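Local coordinates for protein LysR family transcriptional regulator (Vibrio vulnificus, PDB 5B7H) that probably acts as a DNA-binding transcriptional regulator of the LysR family related to the peroxide sensor OxyR, represented here by its regulatory domain, at residues L18-I23 with L47-D52; V68-L73 with I194-R199; K91-R96 with G161-P166. The protein carries 1 engineered substitution. All coordinates share one frame; numbering follows the deposited sequence. Where two conformers were deposited one is given.

Interaction 1: residues L18-I23 with L47-D52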
loop_
_atom_site.group_PDB
_atom_site.type_symbol
_atom_site.label_atom_id
_atom_site.label_comp_id
_atom_site.label_asym_id
_atom_site.label_seq_id
_atom_site.Cartn_x
_atom_site.Cartn_y
_atom_site.Cartn_z
ATOM N N LEU A 18 -21.596 -0.414 6.501
ATOM C CA LEU A 18 -20.725 -1.104 7.436
ATOM C C LEU A 18 -19.363 -0.425 7.383
ATOM O O LEU A 18 -18.875 -0.168 6.278
ATOM C CB LEU A 18 -20.613 -2.559 6.991
ATOM C CG LEU A 18 -20.188 -3.630 7.949
ATOM C CD1 LEU A 18 -21.208 -3.647 9.077
ATOM C CD2 LEU A 18 -20.185 -4.948 7.184
ATOM N N LYS A 19 -18.775 -0.120 8.552
ATOM C CA LYS A 19 -17.407 0.369 8.670
ATOM C C LYS A 19 -16.477 -0.800 8.966
ATOM O O LYS A 19 -16.540 -1.399 10.038
ATOM C CB LYS A 19 -17.262 1.494 9.714
ATOM C CG LYS A 19 -18.118 2.725 9.344
ATOM C CD LYS A 19 -18.214 3.712 10.477
ATOM C CE LYS A 19 -18.436 5.125 9.992
ATOM N NZ LYS A 19 -18.480 6.037 11.168
ATOM N N LEU A 20 -15.574 -1.073 8.052
ATOM C CA LEU A 20 -14.721 -2.258 8.151
ATOM C C LEU A 20 -13.265 -1.820 8.146
ATOM O O LEU A 20 -12.856 -1.048 7.279
ATOM C CB LEU A 20 -15.002 -3.231 6.969
ATOM C CG LEU A 20 -14.189 -4.524 6.983
ATOM C CD1 LEU A 20 -15.072 -5.649 6.321
ATOM C CD2 LEU A 20 -12.877 -4.376 6.232
ATOM N N GLY A 21 -12.483 -2.336 9.089
ATOM C CA GLY A 21 -11.064 -2.053 9.181
ATOM C C GLY A 21 -10.274 -3.267 8.721
ATOM O O GLY A 21 -10.683 -4.406 8.931
ATOM N N CYS A 22 -9.108 -3.016 8.156
ATOM C CA CYS A 22 -8.279 -4.106 7.679
ATOM C C CYS A 22 -6.813 -3.695 7.685
ATOM O O CYS A 22 -6.498 -2.516 7.505
ATOM C CB CYS A 22 -8.737 -4.444 6.254
ATOM S SG CYS A 22 -7.993 -5.962 5.538
ATOM N N ILE A 23 -5.923 -4.656 7.936
ATOM C CA ILE A 23 -4.477 -4.389 8.041
ATOM C C ILE A 23 -3.795 -4.197 6.692
ATOM O O ILE A 23 -4.268 -4.692 5.648
ATOM C CB ILE A 23 -3.750 -5.486 8.845
ATOM C CG1 ILE A 23 -3.936 -6.838 8.187
ATOM C CG2 ILE A 23 -4.294 -5.479 10.308
ATOM C CD1 ILE A 23 -3.046 -7.917 8.863
ATOM N N LEU A 47 -19.684 -0.355 1.943
ATOM C CA LEU A 47 -18.572 -0.710 2.804
ATOM C C LEU A 47 -17.627 0.477 2.904
ATOM O O LEU A 47 -16.895 0.764 1.953
ATOM C CB LEU A 47 -17.881 -1.951 2.226
ATOM C CG LEU A 47 -17.164 -2.970 3.066
ATOM C CD1 LEU A 47 -18.046 -3.471 4.206
ATOM C CD2 LEU A 47 -16.753 -4.094 2.123
ATOM N N LEU A 48 -17.631 1.173 4.048
ATOM C CA LEU A 48 -16.681 2.233 4.359
ATOM C C LEU A 48 -15.461 1.532 4.933
ATOM O O LEU A 48 -15.610 0.620 5.756
ATOM C CB LEU A 48 -17.269 3.216 5.386
ATOM C CG LEU A 48 -18.477 3.965 4.823
ATOM C CD1 LEU A 48 -19.023 4.837 5.919
ATOM C CD2 LEU A 48 -18.005 4.907 3.711
ATOM N N LEU A 49 -14.283 1.893 4.473
ATOM C CA LEU A 49 -13.082 1.104 4.721
ATOM C C LEU A 49 -12.034 1.927 5.445
ATOM O O LEU A 49 -11.817 3.106 5.107
ATOM C CB LEU A 49 -12.466 0.551 3.409
ATOM C CG LEU A 49 -13.383 -0.407 2.656
ATOM C CD1 LEU A 49 -12.667 -0.756 1.346
ATOM C CD2 LEU A 49 -13.525 -1.667 3.473
ATOM N N ARG A 50 -11.342 1.306 6.399
ATOM C CA ARG A 50 -10.215 1.908 7.107
ATOM C C ARG A 50 -9.041 0.958 7.098
ATOM O O ARG A 50 -9.199 -0.224 7.435
ATOM C CB ARG A 50 -10.644 2.148 8.566
ATOM C CG ARG A 50 -9.499 2.410 9.520
ATOM C CD ARG A 50 -8.992 3.799 9.441
ATOM N NE ARG A 50 -10.112 4.730 9.525
ATOM C CZ ARG A 50 -10.773 5.064 10.646
ATOM N NH1 ARG A 50 -10.429 4.551 11.848
ATOM N NH2 ARG A 50 -11.812 5.914 10.558
ATOM N N GLU A 51 -7.871 1.427 6.674
ATOM C CA GLU A 51 -6.658 0.632 6.706
ATOM C C GLU A 51 -5.776 1.171 7.825
ATOM O O GLU A 51 -5.498 2.381 7.892
ATOM C CB GLU A 51 -5.943 0.699 5.345
ATOM C CG GLU A 51 -4.661 -0.113 5.351
ATOM C CD GLU A 51 -3.965 -0.154 3.983
ATOM O OE1 GLU A 51 -2.710 -0.035 3.989
ATOM O OE2 GLU A 51 -4.637 -0.268 2.948
ATOM N N ASP A 52 -5.320 0.274 8.704
ATOM C CA ASP A 52 -4.516 0.738 9.843
ATOM C C ASP A 52 -3.850 -0.499 10.438
ATOM O O ASP A 52 -4.180 -1.629 10.067
ATOM C CB ASP A 52 -5.338 1.508 10.906
ATOM C CG ASP A 52 -4.531 2.603 11.654
ATOM O OD1 ASP A 52 -5.196 3.541 12.187
ATOM O OD2 ASP A 52 -3.250 2.529 11.736
#
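Leu18 and Leu47 run alongside each other in the same direction, on the face of the sheet that also carries Leu20, Cys22 and Leu49. The touching branch of Leu47 is CD1, carried across the strand gap with CG anti to the backbone N (chi1 -150°); it comes within 3.9 Å of Leu18 CB and 4.1 Å of Leu20 CB. One step on, Leu20 and Leu49 repeat the alignment, methyl against methyl, CD2 of Leu20 to CD2 of Leu49 at 3.9 Å. On the reverse face the extended chain of Lys19 follows Leu48, its CG 4.1 Å from Leu48 CB, while the ammonium group turns off from the neighbouring strand. Between these two rows the parallel strands are joined by a ladder of backbone bonds: Leu20 N to Leu48 O at 2.9 Å is the straightest (169° at the hydrogen), and Asp52 N to Cys22 O at 3.3 Å is the longest. Gly21 CA lies 3.1 Å from Arg50 O in a CA-H...O contact. The Glu51 carboxylate is hydrogen-bonded through OE2 to OG of Ser148 of the second subunit. The pair closes the beta-alpha-beta unit of strand 16-22, helix 27-41 and strand 45-51; helix 27-41 covers Cys22 and Leu47, and strand 68-73 flanks Leu20.

Interaction 2: residues V68-L73 with I194-R199. With SO4 (sulfate ion), chain D.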
loop_
_atom_site.group_PDB
_atom_site.type_symbol
_atom_site.label_atom_id
_atom_site.label_comp_id
_atom_site.label_asym_id
_atom_site.label_seq_id
_atom_site.Cartn_x
_atom_site.Cartn_y
_atom_site.Cartn_z
ATOM N N VAL A 68 -16.381 -3.874 12.255
ATOM C CA VAL A 68 -15.786 -5.193 12.131
ATOM C C VAL A 68 -14.415 -5.016 11.507
ATOM O O VAL A 68 -14.170 -4.053 10.764
ATOM C CB VAL A 68 -16.699 -6.122 11.283
ATOM C CG1 VAL A 68 -16.868 -5.563 9.837
ATOM C CG2 VAL A 68 -16.248 -7.569 11.252
ATOM N N LEU A 69 -13.515 -5.933 11.814
ATOM C CA LEU A 69 -12.154 -5.931 11.292
ATOM C C LEU A 69 -11.904 -7.228 10.562
ATOM O O LEU A 69 -12.444 -8.278 10.929
ATOM C CB LEU A 69 -11.097 -5.853 12.420
ATOM C CG LEU A 69 -11.352 -4.776 13.504
ATOM C CD1 LEU A 69 -10.270 -4.896 14.609
ATOM C CD2 LEU A 69 -11.375 -3.383 12.836
ATOM N N ILE A 70 -11.041 -7.162 9.557
ATOM C CA ILE A 70 -10.410 -8.333 8.960
ATOM C C ILE A 70 -8.948 -8.248 9.356
ATOM O O ILE A 70 -8.232 -7.295 8.963
ATOM C CB ILE A 70 -10.625 -8.413 7.438
ATOM C CG1 ILE A 70 -12.123 -8.546 7.110
ATOM C CG2 ILE A 70 -9.789 -9.569 6.898
ATOM C CD1 ILE A 70 -12.464 -8.528 5.534
ATOM N N LEU A 71 -8.518 -9.219 10.156
ATOM C CA LEU A 71 -7.176 -9.249 10.717
ATOM C C LEU A 71 -6.496 -10.547 10.332
ATOM O O LEU A 71 -7.134 -11.534 9.965
ATOM C CB LEU A 71 -7.233 -9.201 12.269
ATOM C CG LEU A 71 -7.837 -7.957 12.955
ATOM C CD1 LEU A 71 -7.660 -8.019 14.447
ATOM C CD2 LEU A 71 -7.158 -6.706 12.419
ATOM N N ALA A 72 -5.167 -10.531 10.432
ATOM C CA ALA A 72 -4.400 -11.776 10.538
ATOM C C ALA A 72 -4.343 -12.220 12.003
ATOM O O ALA A 72 -4.094 -11.409 12.904
ATOM C CB ALA A 72 -2.992 -11.580 9.960
ATOM N N LEU A 73 -4.633 -13.504 12.234
ATOM C CA LEU A 73 -4.670 -14.058 13.578
ATOM C C LEU A 73 -3.591 -15.130 13.719
ATOM O O LEU A 73 -3.182 -15.740 12.731
ATOM C CB LEU A 73 -6.061 -14.655 13.852
ATOM C CG LEU A 73 -7.219 -13.639 13.844
ATOM C CD1 LEU A 73 -8.509 -14.456 14.171
ATOM C CD2 LEU A 73 -7.077 -12.470 14.823
ATOM N N ILE A 194 -6.687 -15.931 8.698
ATOM C CA ILE A 194 -7.365 -14.676 8.464
ATOM C C ILE A 194 -8.692 -14.770 9.205
ATOM O O ILE A 194 -9.393 -15.794 9.124
ATOM C CB ILE A 194 -7.629 -14.512 6.950
ATOM C CG1 ILE A 194 -6.320 -14.653 6.146
ATOM C CG2 ILE A 194 -8.358 -13.148 6.683
ATOM C CD1 ILE A 194 -5.295 -13.664 6.491
ATOM N N GLY A 195 -9.069 -13.691 9.888
ATOM C CA GLY A 195 -10.335 -13.756 10.587
ATOM C C GLY A 195 -11.052 -12.429 10.639
ATOM O O GLY A 195 -10.485 -11.385 10.344
ATOM N N LEU A 196 -12.326 -12.508 11.013
ATOM C CA LEU A 196 -13.155 -11.337 11.267
ATOM C C LEU A 196 -13.255 -11.161 12.781
ATOM O O LEU A 196 -13.347 -12.141 13.529
ATOM C CB LEU A 196 -14.573 -11.451 10.695
ATOM C CG LEU A 196 -14.663 -10.977 9.224
ATOM C CD1 LEU A 196 -13.816 -11.894 8.261
ATOM C CD2 LEU A 196 -16.170 -10.891 8.803
ATOM N N VAL A 197 -13.282 -9.917 13.227
ATOM C CA VAL A 197 -13.298 -9.588 14.661
ATOM C C VAL A 197 -14.310 -8.478 14.894
ATOM O O VAL A 197 -14.303 -7.470 14.176
ATOM C CB VAL A 197 -11.912 -9.112 15.128
ATOM C CG1 VAL A 197 -11.898 -8.813 16.654
ATOM C CG2 VAL A 197 -10.865 -10.219 14.844
ATOM N N TRP A 198 -15.125 -8.599 15.952
ATOM C CA TRP A 198 -16.177 -7.610 16.215
ATOM C C TRP A 198 -16.495 -7.579 17.706
ATOM O O TRP A 198 -15.994 -8.392 18.476
ATOM C CB TRP A 198 -17.458 -7.850 15.418
ATOM C CG TRP A 198 -18.165 -9.154 15.685
ATOM C CD1 TRP A 198 -19.189 -9.364 16.580
ATOM C CD2 TRP A 198 -17.966 -10.397 14.985
ATOM N NE1 TRP A 198 -19.654 -10.691 16.477
ATOM C CE2 TRP A 198 -18.899 -11.329 15.510
ATOM C CE3 TRP A 198 -17.073 -10.816 13.991
ATOM C CZ2 TRP A 198 -18.967 -12.672 15.055
ATOM C CZ3 TRP A 198 -17.155 -12.165 13.531
ATOM C CH2 TRP A 198 -18.113 -13.059 14.070
ATOM N N ARG A 199 -17.367 -6.651 18.109
ATOM C CA ARG A 199 -17.698 -6.512 19.543
ATOM C C ARG A 199 -18.802 -7.478 19.920
ATOM O O ARG A 199 -19.809 -7.574 19.208
ATOM C CB ARG A 199 -18.201 -5.123 19.840
ATOM C CG ARG A 199 -17.127 -4.043 19.612
ATOM C CD ARG A 199 -17.626 -2.664 20.061
ATOM N NE ARG A 199 -18.797 -2.217 19.324
ATOM C CZ ARG A 199 -18.729 -1.717 18.081
ATOM N NH1 ARG A 199 -17.547 -1.584 17.455
ATOM N NH2 ARG A 199 -19.858 -1.380 17.463
HETATM S S SO4 D . -23.669 -1.513 17.500
HETATM O O1 SO4 D . -24.619 -2.629 17.493
HETATM O O2 SO4 D . -22.650 -1.723 18.545
HETATM O O3 SO4 D . -24.380 -0.251 17.673
HETATM O O4 SO4 D . -23.074 -1.447 16.170
#
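With chi1 of Ile70 at -62°, CG1 stands beside the backbone N and reaches Leu196 CD1 at 3.9 Å, while CG2, anti to that N, meets Ile194 CG2 at the same distance. This is an antiparallel pair in the sheet of one of the two alpha/beta subdomains of the LysR substrate-binding domain, which has the periplasmic-binding-protein fold. Ile70 and Leu196 run side by side, whereas Ile70 and Ile194 cross obliquely. Val68 uses CG2 for Leu196 CD2, 4.1 Å away, and the same methyl approaches the Trp198 ring at a slant; helix 205-217 packs over this side through Phe208 and Leu211. On the other face Leu71 crosses Val197 at about a right angle, CD1 to CG2 at 3.9 Å, and helix 54-62 covers Leu69 and Leu71. Leu73 CD1 lies over the CA of Gly195, 4.1 Å away, in the place a side chain would fill. Four backbone bonds join the hydrogen-bonded pairs Leu69 with Val197 and Leu71 with Gly195, the straightest being Gly195 N to Leu71 O (169° at the hydrogen). Arg199 NH1 bonds to the carbonyls of Leu61 and Leu66; O2 of a sulfate, probably from the crystallisation liquor, sits at the guanidinium edge, near its plane, 3.0 Å from Arg199 NH2.

Interaction 3: residues K91-R96 with G161-P166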
loop_
_atom_site.group_PDB
_atom_site.type_symbol
_atom_site.label_atom_id
_atom_site.label_comp_id
_atom_site.label_asym_id
_atom_site.label_seq_id
_atom_site.Cartn_x
_atom_site.Cartn_y
_atom_site.Cartn_z
ATOM N N LYS A 91 5.076 -17.561 1.304
ATOM C CA LYS A 91 6.163 -17.973 0.432
ATOM C C LYS A 91 7.364 -17.099 0.742
ATOM O O LYS A 91 7.272 -16.098 1.448
ATOM C CB LYS A 91 5.781 -17.744 -1.026
ATOM C CG LYS A 91 4.588 -18.604 -1.494
ATOM C CD LYS A 91 5.010 -20.042 -1.566
ATOM C CE LYS A 91 4.061 -20.801 -2.484
ATOM N NZ LYS A 91 2.789 -20.957 -1.810
ATOM N N MET A 92 8.520 -17.507 0.251
ATOM C CA MET A 92 9.669 -16.610 0.242
ATOM C C MET A 92 9.896 -16.114 -1.179
ATOM O O MET A 92 9.488 -16.737 -2.163
ATOM C CB MET A 92 10.916 -17.328 0.790
ATOM C CG MET A 92 10.693 -17.810 2.219
ATOM S SD MET A 92 12.193 -18.418 3.009
ATOM C CE MET A 92 13.082 -16.849 3.156
ATOM N N VAL A 93 10.571 -14.981 -1.301
ATOM C CA VAL A 93 10.875 -14.448 -2.620
ATOM C C VAL A 93 12.339 -14.031 -2.646
ATOM O O VAL A 93 12.898 -13.585 -1.643
ATOM C CB VAL A 93 9.993 -13.238 -3.047
ATOM C CG1 VAL A 93 8.588 -13.635 -3.399
ATOM C CG2 VAL A 93 9.999 -12.155 -1.938
ATOM N N ILE A 94 12.958 -14.177 -3.805
ATOM C CA ILE A 94 14.306 -13.678 -4.068
ATOM C C ILE A 94 14.333 -13.124 -5.488
ATOM O O ILE A 94 13.502 -13.456 -6.335
ATOM C CB ILE A 94 15.389 -14.774 -3.933
ATOM C CG1 ILE A 94 15.202 -15.867 -4.995
ATOM C CG2 ILE A 94 15.352 -15.363 -2.555
ATOM C CD1 ILE A 94 16.255 -17.023 -4.902
ATOM N N SER A 95 15.287 -12.250 -5.755
ATOM C CA SER A 95 15.412 -11.809 -7.137
ATOM C C SER A 95 15.963 -12.925 -8.024
ATOM O O SER A 95 16.776 -13.759 -7.605
ATOM C CB SER A 95 16.300 -10.579 -7.225
ATOM O OG SER A 95 17.628 -10.938 -6.928
ATOM N N ARG A 96 15.501 -12.933 -9.285
ATOM C CA ARG A 96 16.052 -13.856 -10.274
ATOM C C ARG A 96 17.574 -13.770 -10.323
ATOM O O ARG A 96 18.257 -14.795 -10.489
ATOM C CB ARG A 96 15.475 -13.442 -11.628
ATOM C CG ARG A 96 15.938 -14.250 -12.809
ATOM C CD ARG A 96 15.501 -15.692 -12.645
ATOM N NE ARG A 96 14.123 -15.985 -13.066
ATOM C CZ ARG A 96 13.716 -17.236 -13.320
ATOM N NH1 ARG A 96 14.586 -18.243 -13.166
ATOM N NH2 ARG A 96 12.472 -17.489 -13.722
ATOM N N GLY A 161 18.343 -9.332 -0.592
ATOM C CA GLY A 161 18.172 -10.501 0.247
ATOM C C GLY A 161 16.826 -11.133 -0.023
ATOM O O GLY A 161 16.379 -11.203 -1.175
ATOM N N THR A 162 16.182 -11.644 1.009
ATOM C CA THR A 162 14.950 -12.411 0.821
ATOM C C THR A 162 13.936 -11.965 1.866
ATOM O O THR A 162 14.271 -11.260 2.823
ATOM C CB THR A 162 15.243 -13.918 0.936
ATOM O OG1 THR A 162 14.060 -14.665 0.624
ATOM C CG2 THR A 162 15.725 -14.341 2.362
ATOM N N THR A 163 12.682 -12.366 1.687
ATOM C CA THR A 163 11.692 -12.102 2.722
ATOM C C THR A 163 10.525 -13.056 2.520
ATOM O O THR A 163 10.497 -13.832 1.564
ATOM C CB THR A 163 11.204 -10.640 2.643
ATOM O OG1 THR A 163 10.534 -10.318 3.892
ATOM C CG2 THR A 163 10.247 -10.415 1.434
ATOM N N PHE A 164 9.578 -12.994 3.450
ATOM C CA PHE A 164 8.328 -13.760 3.440
ATOM C C PHE A 164 7.205 -12.888 2.920
ATOM O O PHE A 164 7.053 -11.742 3.348
ATOM C CB PHE A 164 7.958 -14.236 4.850
ATOM C CG PHE A 164 9.086 -14.956 5.576
ATOM C CD1 PHE A 164 9.872 -14.295 6.509
ATOM C CD2 PHE A 164 9.340 -16.299 5.345
ATOM C CE1 PHE A 164 10.861 -14.970 7.193
ATOM C CE2 PHE A 164 10.357 -16.981 6.012
ATOM C CZ PHE A 164 11.128 -16.302 6.928
ATOM N N ILE A 165 6.383 -13.464 2.034
ATOM C CA ILE A 165 5.265 -12.776 1.371
ATOM C C ILE A 165 3.997 -13.618 1.477
ATOM O O ILE A 165 4.048 -14.828 1.223
ATOM C CB ILE A 165 5.564 -12.541 -0.129
ATOM C CG1 ILE A 165 6.810 -11.661 -0.279
ATOM C CG2 ILE A 165 4.407 -11.805 -0.793
ATOM C CD1 ILE A 165 6.656 -10.327 0.470
ATOM N N PRO A 166 2.845 -13.034 1.779
ATOM C CA PRO A 166 1.613 -13.824 1.782
ATOM C C PRO A 166 1.125 -14.111 0.366
ATOM O O PRO A 166 1.265 -13.300 -0.563
ATOM C CB PRO A 166 0.626 -12.905 2.529
ATOM C CG PRO A 166 1.098 -11.518 2.256
ATOM C CD PRO A 166 2.629 -11.611 2.111
HETATM O O HOH W 1 16.961 -10.765 -3.823
#
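Thr162 OG1 donates to the carbonyl O of Val93 over 2.8 Å, arriving from above the carbonyl plane, 44° out of it. The hydroxyl gets there by standing anti to the backbone N (chi1 -174°), and it takes up the Val93 carbonyl at the point where the regular backbone ladder gives out. Before that point, Lys91 and Ile165 form a hydrogen-bonded pair, with Ile165 N to Lys91 O at 2.8 Å, and Val93 N bonds to Thr163 O at 3.1 Å. Further along, a water spans the widening gap, accepting from Ser95 N and donating to Gly161 O at 2.7 Å. Met92 and Phe164 lie side by side on one face: CG of Met92 is 3.7 Å from Phe164 CD2, and SD sits 4.8 Å from the ring centroid, 51° off its normal, an oblique Met-aromatic contact. A bend at the end of the Met92 chain turns CE back to Thr162, 3.7 Å from its CG2. Helix 124-132 touches the Phe164 ring, while helix 149-157 packs on Thr163 and Ile165 from the other face. An antiparallel edge pair of this kind, with strand 163-166 ending in Pro166 as the N-cap of helix 167-171, belongs to the alpha/beta architecture of the LysR regulatory domain.

Overall arrangement
All three contacts are buried strand pairs, but they occupy different places in the fold. Interactions 1 and 2 share one subdomain, with centres 11 Å apart, because strands 16-22 and 68-73 lie side by side and Gly21 pairs with Val68 and Ile70 between them. Interaction 3 belongs to the other subdomain, its centre 28 Å from that of interaction 1 and 26 Å from that of interaction 2; the long strands 81-95 and 180-198 connect the two. Interaction 2 lies inside its sheet, whereas interactions 1 and 3 each include an outermost strand within the chain, 45-51 and 163-166. Interaction 1 is parallel, leucine-rich and partly covered by the second subunit. Interaction 2 is antiparallel and aliphatic between helices; interaction 3, also antiparallel, adds a threonine hydroxyl, a water and a sulfur-aromatic contact.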